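Local coordinates for protein N-acetylneuraminate lyase (Peptoclostridium difficile, PDB 4WOZ) that is a lyase of the dihydrodipicolinate synthetase family, built as a TIM barrel, at residues D68-I73 with V100-F105; G199-M204 with I216-N221. One frame throughout, in Å; residues are numbered along the deposited sequence.

Interaction 1: residues D68-I73 with V100-F105; sequences DEKKRI and VELAKF
Two neighbouring helices on the outside of the TIM barrel meet here, and Lys71 of helix 67-81 carries most of the contact with Glu101, Leu102 and Phe105 of helix 96-109. CG of Lys71 lies over one face of the Phe105 ring, 4.0 Å from the ring centroid and 15° off the ring normal. This is a CH-pi contact, shifted toward the rim of the ring. CB of Lys71 is 3.7 Å from CE2 of Phe105. The same ring atom lies 3.3 Å from the backbone O of Lys71. Phe105 reaches across because its CG stands anti to the backbone N (chi1 -173°). Phe74 and Glu75 of helix 67-81 also touch the ring.

The two helices follow successive strands of the barrel, 52-55 and 86-90, and so run nearly parallel. Their local axes are 10.9 Å apart, with a signed crossing angle of -20°. At this spacing long side chains bridge the gap.

Beyond CG the Lys71 chain is fully extended, and its ammonium group arrives at the Glu101 carboxylate. NZ of Lys71 is 2.9 Å from OE2 of Glu101, a salt bridge whose hydrogen bond is weak. The two side chains meet at about a right angle. Glu101 is exposed, so solvent probably screens this pair.

Leu102 fills the more buried part of the interface. Its CD2 lies 4.1 Å from CG of Lys71, and its CD1 lies 4.0 Å from CD of Lys70. The Lys70 chain crosses Leu102 roughly at right angles, and its NZ goes on to a salt bridge with Glu98.

Interaction 2: residues G199-M204 with I216-N221; sequences GFDEMM and IGSTFN
Asp201, in the loop after barrel strand 195-198, accepts two hydrogen bonds from Thr219, in the turn after the next strand, 214-217. Both connections leave the C-terminal ends of the strands, where TIM-barrel active sites lie. The Asp201 side chain is about 12 Å from the bound 2-(acetylamino)-2-deoxy-D-mannose. Both bonds reach OD2. OG1 of Thr219 donates at 2.5 Å from OD2 of Asp201, on the anti side of the carboxylate and 16° out of its plane. The backbone N of Thr219 donates at 2.9 Å from OD2 of Asp201, nearly along the C-O axis, with an N-H...O angle of 153°. A chi1 of 69° sets OG1 of Thr219 between its own backbone N and carbonyl carbon, so hydroxyl and amide can reach one oxygen.

Waters serve the other carboxylate oxygen. Water 3 donates to OD1 of Asp201 at 2.7 Å and accepts from the backbone N of Ser218. Water 2 also lies against OD1. Water 1 joins the two backbones by donating to the carbonyl oxygens of Gly199 and Ile216.

Close carbon contacts accompany these bonds. CA of Gly199 makes a CA-H...O contact of 3.5 Å with O of Ile216. CA of Gly217 packs 3.2 Å from OD1 of Asp201, and it also sits over the centre of one face of the Phe220 ring.

The apolar part is Met204 against Phe220. CE of Met204 touches CZ of Phe220 at 3.7 Å. The sulfur approaches the ring obliquely, a Met-aromatic contact. Ile18 of strand 17-21 touches both side chains, and Ile253 of helix 239-259 packs on Asp201 and Thr219.

The carboxylate is buried, yet both oxygens have donors. Two protein donors on OD2 and water on OD1 probably fix the rotation of the carboxylate.

Both contacts join elements that follow adjacent strands of the same barrel, but at different depths. Interaction 1 lies on the outer helical layer, its centre about 17 Å from the centre of the chain, and is only partly buried. Interaction 2 is buried, its centre about 8 Å from that point, where loops leave the strands. Their centres are about 24 Å apart and they do not touch. The outer contact pairs helix with helix through long side chains, with a charged pair at its exposed margin and no backbone donor or acceptor in its bonding. The inner contact instead pairs loop with turn, where a buried carboxylate binds a backbone amide, a hydroxyl and ordered water.

Interaction 1: residues D68-I73 with V100-F105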
ATOM      1  N   ASP A  68     -15.895 -30.820   2.830  1.00 42.68           N
ATOM      2  CA  ASP A  68     -15.796 -32.273   2.675  1.00 43.40           C
ATOM      3  C   ASP A  68     -14.509 -32.654   1.949  1.00 41.22           C
ATOM      4  O   ASP A  68     -13.881 -33.666   2.261  1.00 38.27           O
ATOM      5  CB  ASP A  68     -16.996 -32.836   1.895  1.00 46.36           C
ATOM      6  CG  ASP A  68     -18.292 -32.801   2.699  1.00 49.72           C
ATOM      7  OD1 ASP A  68     -18.305 -33.299   3.846  1.00 51.00           O
ATOM      8  OD2 ASP A  68     -19.305 -32.285   2.178  1.00 52.62           O
ATOM      9  N   GLU A  69     -14.125 -31.850   0.967  1.00 39.84           N
ATOM     10  CA  GLU A  69     -12.908 -32.134   0.229  1.00 39.77           C
ATOM     11  C   GLU A  69     -11.717 -31.993   1.169  1.00 37.68           C
ATOM     12  O   GLU A  69     -10.780 -32.791   1.119  1.00 36.70           O
ATOM     13  CB  GLU A  69     -12.776 -31.179  -0.955  1.00 42.12           C
ATOM     14  CG  GLU A  69     -13.862 -31.380  -1.995  1.00 45.99           C
ATOM     15  CD  GLU A  69     -13.760 -30.404  -3.144  1.00 48.35           C
ATOM     16  OE1 GLU A  69     -13.830 -29.183  -2.888  1.00 47.59           O
ATOM     17  OE2 GLU A  69     -13.610 -30.861  -4.299  1.00 50.42           O
ATOM     18  N   LYS A  70     -11.766 -30.983   2.033  1.00 34.79           N
ATOM     19  CA  LYS A  70     -10.693 -30.754   2.987  1.00 34.25           C
ATOM     20  C   LYS A  70     -10.541 -31.980   3.880  1.00 34.66           C
ATOM     21  O   LYS A  70      -9.428 -32.419   4.165  1.00 32.45           O
ATOM     22  CB  LYS A  70     -10.990 -29.520   3.841  1.00 32.10           C
ATOM     23  CG  LYS A  70     -10.934 -28.207   3.069  1.00 33.30           C
ATOM     24  CD  LYS A  70     -11.309 -27.026   3.951  1.00 32.52           C
ATOM     25  CE  LYS A  70     -11.299 -25.721   3.159  1.00 32.69           C
ATOM     26  NZ  LYS A  70     -11.687 -24.556   4.002  1.00 31.19           N
ATOM     27  N   LYS A  71     -11.670 -32.528   4.316  1.00 35.02           N
ATOM     28  CA  LYS A  71     -11.659 -33.707   5.165  1.00 35.92           C
ATOM     29  C   LYS A  71     -11.076 -34.911   4.426  1.00 35.53           C
ATOM     30  O   LYS A  71     -10.251 -35.640   4.984  1.00 33.73           O
ATOM     31  CB  LYS A  71     -13.074 -34.022   5.658  1.00 37.54           C
ATOM     32  CG  LYS A  71     -13.589 -33.061   6.716  1.00 40.50           C
ATOM     33  CD  LYS A  71     -15.020 -33.392   7.128  1.00 43.43           C
ATOM     34  CE  LYS A  71     -15.461 -32.542   8.314  1.00 44.05           C
ATOM     35  NZ  LYS A  71     -16.846 -32.859   8.764  1.00 47.84           N
ATOM     36  N   ARG A  72     -11.489 -35.128   3.178  1.00 34.59           N
ATOM     37  CA  ARG A  72     -10.951 -36.262   2.437  1.00 36.22           C
ATOM     38  C   ARG A  72      -9.445 -36.130   2.280  1.00 35.54           C
ATOM     39  O   ARG A  72      -8.717 -37.122   2.354  1.00 36.36           O
ATOM     40  CB  ARG A  72     -11.584 -36.412   1.046  1.00 38.65           C
ATOM     41  CG  ARG A  72     -10.881 -37.516   0.250  1.00 42.94           C
ATOM     42  CD  ARG A  72     -11.756 -38.243  -0.754  1.00 48.94           C
ATOM     43  NE  ARG A  72     -11.799 -37.595  -2.063  1.00 52.25           N
ATOM     44  CZ  ARG A  72     -12.033 -38.246  -3.198  1.00 54.45           C
ATOM     45  NH1 ARG A  72     -12.239 -39.557  -3.179  1.00 55.82           N
ATOM     46  NH2 ARG A  72     -12.069 -37.591  -4.353  1.00 54.36           N
ATOM     47  N   ILE A  73      -8.978 -34.906   2.056  1.00 34.23           N
ATOM     48  CA  ILE A  73      -7.550 -34.663   1.908  1.00 33.23           C
ATOM     49  C   ILE A  73      -6.831 -35.016   3.215  1.00 31.84           C
ATOM     50  O   ILE A  73      -5.797 -35.683   3.200  1.00 32.08           O
ATOM     51  CB  ILE A  73      -7.283 -33.184   1.527  1.00 34.53           C
ATOM     52  CG1 ILE A  73      -7.791 -32.929   0.106  1.00 34.73           C
ATOM     53  CG2 ILE A  73      -5.791 -32.864   1.623  1.00 32.38           C
ATOM     54  CD1 ILE A  73      -7.816 -31.478  -0.286  1.00 34.75           C
ATOM     55  N   VAL A 100     -12.987 -24.953  13.684  1.00 38.01           N
ATOM     56  CA  VAL A 100     -13.081 -25.759  14.893  1.00 38.96           C
ATOM     57  C   VAL A 100     -13.439 -27.203  14.545  1.00 39.10           C
ATOM     58  O   VAL A 100     -12.977 -28.138  15.193  1.00 39.41           O
ATOM     59  CB  VAL A 100     -14.124 -25.182  15.876  1.00 38.84           C
ATOM     60  CG1 VAL A 100     -14.260 -26.083  17.093  1.00 40.11           C
ATOM     61  CG2 VAL A 100     -13.697 -23.795  16.312  1.00 39.87           C
ATOM     62  N   GLU A 101     -14.250 -27.392  13.512  1.00 38.80           N
ATOM     63  CA  GLU A 101     -14.616 -28.745  13.121  1.00 39.25           C
ATOM     64  C   GLU A 101     -13.408 -29.492  12.561  1.00 38.14           C
ATOM     65  O   GLU A 101     -13.213 -30.678  12.839  1.00 37.18           O
ATOM     66  CB  GLU A 101     -15.742 -28.729  12.081  1.00 39.26           C
ATOM     67  CG  GLU A 101     -15.843 -30.025  11.282  1.00 43.56           C
ATOM     68  CD  GLU A 101     -17.247 -30.330  10.782  1.00 46.41           C
ATOM     69  OE1 GLU A 101     -17.838 -29.488  10.076  1.00 46.07           O
ATOM     70  OE2 GLU A 101     -17.756 -31.428  11.099  1.00 50.50           O
ATOM     71  N   LEU A 102     -12.600 -28.790  11.771  1.00 36.12           N
ATOM     72  CA  LEU A 102     -11.418 -29.386  11.163  1.00 33.97           C
ATOM     73  C   LEU A 102     -10.340 -29.671  12.202  1.00 32.54           C
ATOM     74  O   LEU A 102      -9.588 -30.635  12.074  1.00 34.09           O
ATOM     75  CB  LEU A 102     -10.869 -28.465  10.068  1.00 32.35           C
ATOM     76  CG  LEU A 102     -11.801 -28.225   8.881  1.00 32.00           C
ATOM     77  CD1 LEU A 102     -11.196 -27.179   7.961  1.00 33.68           C
ATOM     78  CD2 LEU A 102     -12.029 -29.528   8.126  1.00 33.71           C
ATOM     79  N   ALA A 103     -10.261 -28.834  13.229  1.00 32.12           N
ATOM     80  CA  ALA A 103      -9.276 -29.038  14.281  1.00 33.81           C
ATOM     81  C   ALA A 103      -9.614 -30.342  14.997  1.00 35.02           C
ATOM     82  O   ALA A 103      -8.721 -31.097  15.383  1.00 35.71           O
ATOM     83  CB  ALA A 103      -9.297 -27.877  15.267  1.00 31.57           C
ATOM     84  N   LYS A 104     -10.908 -30.593  15.177  1.00 35.29           N
ATOM     85  CA  LYS A 104     -11.372 -31.815  15.834  1.00 35.66           C
ATOM     86  C   LYS A 104     -11.083 -33.011  14.938  1.00 34.95           C
ATOM     87  O   LYS A 104     -10.478 -33.996  15.364  1.00 33.25           O
ATOM     88  CB  LYS A 104     -12.877 -31.749  16.095  1.00 37.16           C
ATOM     89  CG  LYS A 104     -13.291 -30.893  17.275  1.00 40.14           C
ATOM     90  CD  LYS A 104     -14.798 -31.005  17.492  1.00 44.30           C
ATOM     91  CE  LYS A 104     -15.207 -30.557  18.888  1.00 46.24           C
ATOM     92  NZ  LYS A 104     -14.821 -29.145  19.165  1.00 46.82           N
ATOM     93  N   PHE A 105     -11.528 -32.911  13.690  1.00 33.88           N
ATOM     94  CA  PHE A 105     -11.330 -33.971  12.713  1.00 35.05           C
ATOM     95  C   PHE A 105      -9.860 -34.391  12.627  1.00 34.26           C
ATOM     96  O   PHE A 105      -9.536 -35.565  12.789  1.00 36.07           O
ATOM     97  CB  PHE A 105     -11.817 -33.507  11.336  1.00 35.61           C
ATOM     98  CG  PHE A 105     -11.805 -34.585  10.289  1.00 37.62           C
ATOM     99  CD1 PHE A 105     -12.704 -35.643  10.353  1.00 40.82           C
ATOM    100  CD2 PHE A 105     -10.902 -34.537   9.236  1.00 38.43           C
ATOM    101  CE1 PHE A 105     -12.704 -36.641   9.382  1.00 41.50           C
ATOM    102  CE2 PHE A 105     -10.893 -35.529   8.257  1.00 39.47           C
ATOM    103  CZ  PHE A 105     -11.798 -36.584   8.332  1.00 41.02           C
TER

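Interaction 2: residues G199-M204 with I216-N221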
ATOM      1  N   GLY A 199       8.483 -19.164   6.011  1.00 30.04           N
ATOM      2  CA  GLY A 199       7.516 -19.506   4.986  1.00 31.81           C
ATOM      3  C   GLY A 199       7.855 -18.907   3.635  1.00 33.53           C
ATOM      4  O   GLY A 199       7.037 -18.931   2.717  1.00 35.83           O
ATOM      5  N   PHE A 200       9.064 -18.369   3.510  1.00 32.39           N
ATOM      6  CA  PHE A 200       9.522 -17.752   2.264  1.00 33.40           C
ATOM      7  C   PHE A 200      10.692 -18.546   1.685  1.00 30.33           C
ATOM      8  O   PHE A 200      11.847 -18.291   2.008  1.00 30.17           O
ATOM      9  CB  PHE A 200       9.941 -16.313   2.550  1.00 36.29           C
ATOM     10  CG  PHE A 200      10.158 -16.038   4.009  1.00 41.33           C
ATOM     11  CD1 PHE A 200      11.182 -16.674   4.706  1.00 43.16           C
ATOM     12  CD2 PHE A 200       9.301 -15.191   4.704  1.00 43.23           C
ATOM     13  CE1 PHE A 200      11.345 -16.472   6.075  1.00 45.17           C
ATOM     14  CE2 PHE A 200       9.458 -14.984   6.072  1.00 45.12           C
ATOM     15  CZ  PHE A 200      10.480 -15.627   6.758  1.00 44.08           C
ATOM     16  N   ASP A 201      10.371 -19.511   0.831  1.00 28.92           N
ATOM     17  CA  ASP A 201      11.361 -20.387   0.210  1.00 27.47           C
ATOM     18  C   ASP A 201      12.570 -19.664  -0.379  1.00 27.79           C
ATOM     19  O   ASP A 201      13.709 -20.118  -0.215  1.00 26.31           O
ATOM     20  CB  ASP A 201      10.691 -21.230  -0.885  1.00 30.31           C
ATOM     21  CG  ASP A 201       9.484 -22.016  -0.370  1.00 32.52           C
ATOM     22  OD1 ASP A 201       8.972 -21.688   0.723  1.00 31.90           O
ATOM     23  OD2 ASP A 201       9.039 -22.952  -1.066  1.00 30.53           O
ATOM     24  N   GLU A 202      12.320 -18.550  -1.066  1.00 26.66           N
ATOM     25  CA  GLU A 202      13.385 -17.775  -1.699  1.00 29.48           C
ATOM     26  C   GLU A 202      14.268 -17.005  -0.714  1.00 30.65           C
ATOM     27  O   GLU A 202      15.235 -16.364  -1.123  1.00 28.57           O
ATOM     28  CB  GLU A 202      12.800 -16.785  -2.717  1.00 31.64           C
ATOM     29  CG  GLU A 202      11.953 -15.666  -2.112  1.00 37.57           C
ATOM     30  CD  GLU A 202      10.514 -16.078  -1.828  1.00 42.12           C
ATOM     31  OE1 GLU A 202      10.291 -17.205  -1.339  1.00 42.60           O
ATOM     32  OE2 GLU A 202       9.602 -15.261  -2.083  1.00 45.80           O
ATOM     33  N   MET A 203      13.933 -17.065   0.574  1.00 30.33           N
ATOM     34  CA  MET A 203      14.709 -16.366   1.598  1.00 31.49           C
ATOM     35  C   MET A 203      15.054 -17.311   2.753  1.00 31.05           C
ATOM     36  O   MET A 203      15.215 -16.888   3.900  1.00 30.30           O
ATOM     37  CB  MET A 203      13.919 -15.156   2.115  1.00 34.52           C
ATOM     38  CG  MET A 203      13.571 -14.134   1.023  1.00 38.73           C
ATOM     39  SD  MET A 203      12.659 -12.659   1.606  1.00 45.89           S
ATOM     40  CE  MET A 203      10.966 -13.151   1.316  1.00 43.79           C
ATOM     41  N   MET A 204      15.175 -18.594   2.435  1.00 30.24           N
ATOM     42  CA  MET A 204      15.484 -19.616   3.431  1.00 30.80           C
ATOM     43  C   MET A 204      16.812 -19.403   4.155  1.00 30.74           C
ATOM     44  O   MET A 204      16.880 -19.506   5.387  1.00 29.47           O
ATOM     45  CB  MET A 204      15.461 -21.002   2.773  1.00 32.33           C
ATOM     46  CG  MET A 204      15.747 -22.165   3.716  1.00 32.69           C
ATOM     47  SD  MET A 204      15.576 -23.770   2.903  1.00 31.78           S
ATOM     48  CE  MET A 204      14.642 -24.698   4.123  1.00 30.66           C
ATOM     49  N   ILE A 216       8.455 -24.194   6.109  1.00 26.38           N
ATOM     50  CA  ILE A 216       7.253 -24.758   5.510  1.00 26.44           C
ATOM     51  C   ILE A 216       7.168 -24.066   4.164  1.00 28.48           C
ATOM     52  O   ILE A 216       6.922 -22.858   4.097  1.00 29.62           O
ATOM     53  CB  ILE A 216       6.006 -24.427   6.353  1.00 27.31           C
ATOM     54  CG1 ILE A 216       6.136 -25.078   7.733  1.00 25.41           C
ATOM     55  CG2 ILE A 216       4.742 -24.903   5.633  1.00 25.86           C
ATOM     56  CD1 ILE A 216       5.098 -24.627   8.744  1.00 26.95           C
ATOM     57  N   GLY A 217       7.390 -24.825   3.093  1.00 28.05           N
ATOM     58  CA  GLY A 217       7.366 -24.231   1.770  1.00 28.18           C
ATOM     59  C   GLY A 217       6.675 -25.022   0.680  1.00 27.39           C
ATOM     60  O   GLY A 217       6.652 -26.253   0.686  1.00 28.63           O
ATOM     61  N   SER A 218       6.107 -24.289  -0.266  1.00 27.14           N
ATOM     62  CA  SER A 218       5.397 -24.878  -1.387  1.00 29.30           C
ATOM     63  C   SER A 218       6.347 -25.488  -2.420  1.00 27.73           C
ATOM     64  O   SER A 218       6.009 -26.477  -3.061  1.00 28.18           O
ATOM     65  CB  SER A 218       4.543 -23.811  -2.069  1.00 30.75           C
ATOM     66  OG  SER A 218       5.374 -22.841  -2.685  1.00 34.28           O
ATOM     67  N   THR A 219       7.531 -24.901  -2.580  1.00 26.77           N
ATOM     68  CA  THR A 219       8.482 -25.399  -3.567  1.00 27.17           C
ATOM     69  C   THR A 219       9.215 -26.650  -3.124  1.00 28.53           C
ATOM     70  O   THR A 219       9.883 -27.293  -3.931  1.00 27.32           O
ATOM     71  CB  THR A 219       9.528 -24.332  -3.953  1.00 29.04           C
ATOM     72  OG1 THR A 219      10.397 -24.073  -2.843  1.00 26.57           O
ATOM     73  CG2 THR A 219       8.833 -23.048  -4.378  1.00 26.82           C
ATOM     74  N   PHE A 220       9.078 -26.999  -1.846  1.00 26.77           N
ATOM     75  CA  PHE A 220       9.724 -28.193  -1.309  1.00 26.42           C
ATOM     76  C   PHE A 220       9.127 -29.463  -1.921  1.00 26.24           C
ATOM     77  O   PHE A 220       9.745 -30.525  -1.888  1.00 26.16           O
ATOM     78  CB  PHE A 220       9.594 -28.224   0.221  1.00 24.67           C
ATOM     79  CG  PHE A 220      10.270 -27.066   0.917  1.00 24.27           C
ATOM     80  CD1 PHE A 220      10.976 -26.109   0.196  1.00 24.04           C
ATOM     81  CD2 PHE A 220      10.175 -26.921   2.296  1.00 26.65           C
ATOM     82  CE1 PHE A 220      11.577 -25.021   0.839  1.00 26.08           C
ATOM     83  CE2 PHE A 220      10.769 -25.840   2.949  1.00 24.63           C
ATOM     84  CZ  PHE A 220      11.471 -24.888   2.219  1.00 25.92           C
ATOM     85  N   ASN A 221       7.922 -29.356  -2.473  1.00 25.23           N
ATOM     86  CA  ASN A 221       7.284 -30.502  -3.114  1.00 26.13           C
ATOM     87  C   ASN A 221       8.146 -31.016  -4.270  1.00 26.78           C
ATOM     88  O   ASN A 221       8.107 -32.205  -4.596  1.00 27.56           O
ATOM     89  CB  ASN A 221       5.905 -30.120  -3.652  1.00 25.37           C
ATOM     90  CG  ASN A 221       4.862 -30.015  -2.563  1.00 25.97           C
ATOM     91  OD1 ASN A 221       4.254 -31.010  -2.171  1.00 28.39           O
ATOM     92  ND2 ASN A 221       4.657 -28.804  -2.058  1.00 25.43           N
TER
HETATM   93  O   HOH W   1       4.849 -21.335   2.809  1.00 54.10           O
HETATM   94  O   HOH W   2       9.834 -21.726   3.205  1.00 34.01           O
HETATM   95  O   HOH W   3       6.404 -21.217   0.044  1.00 54.65           O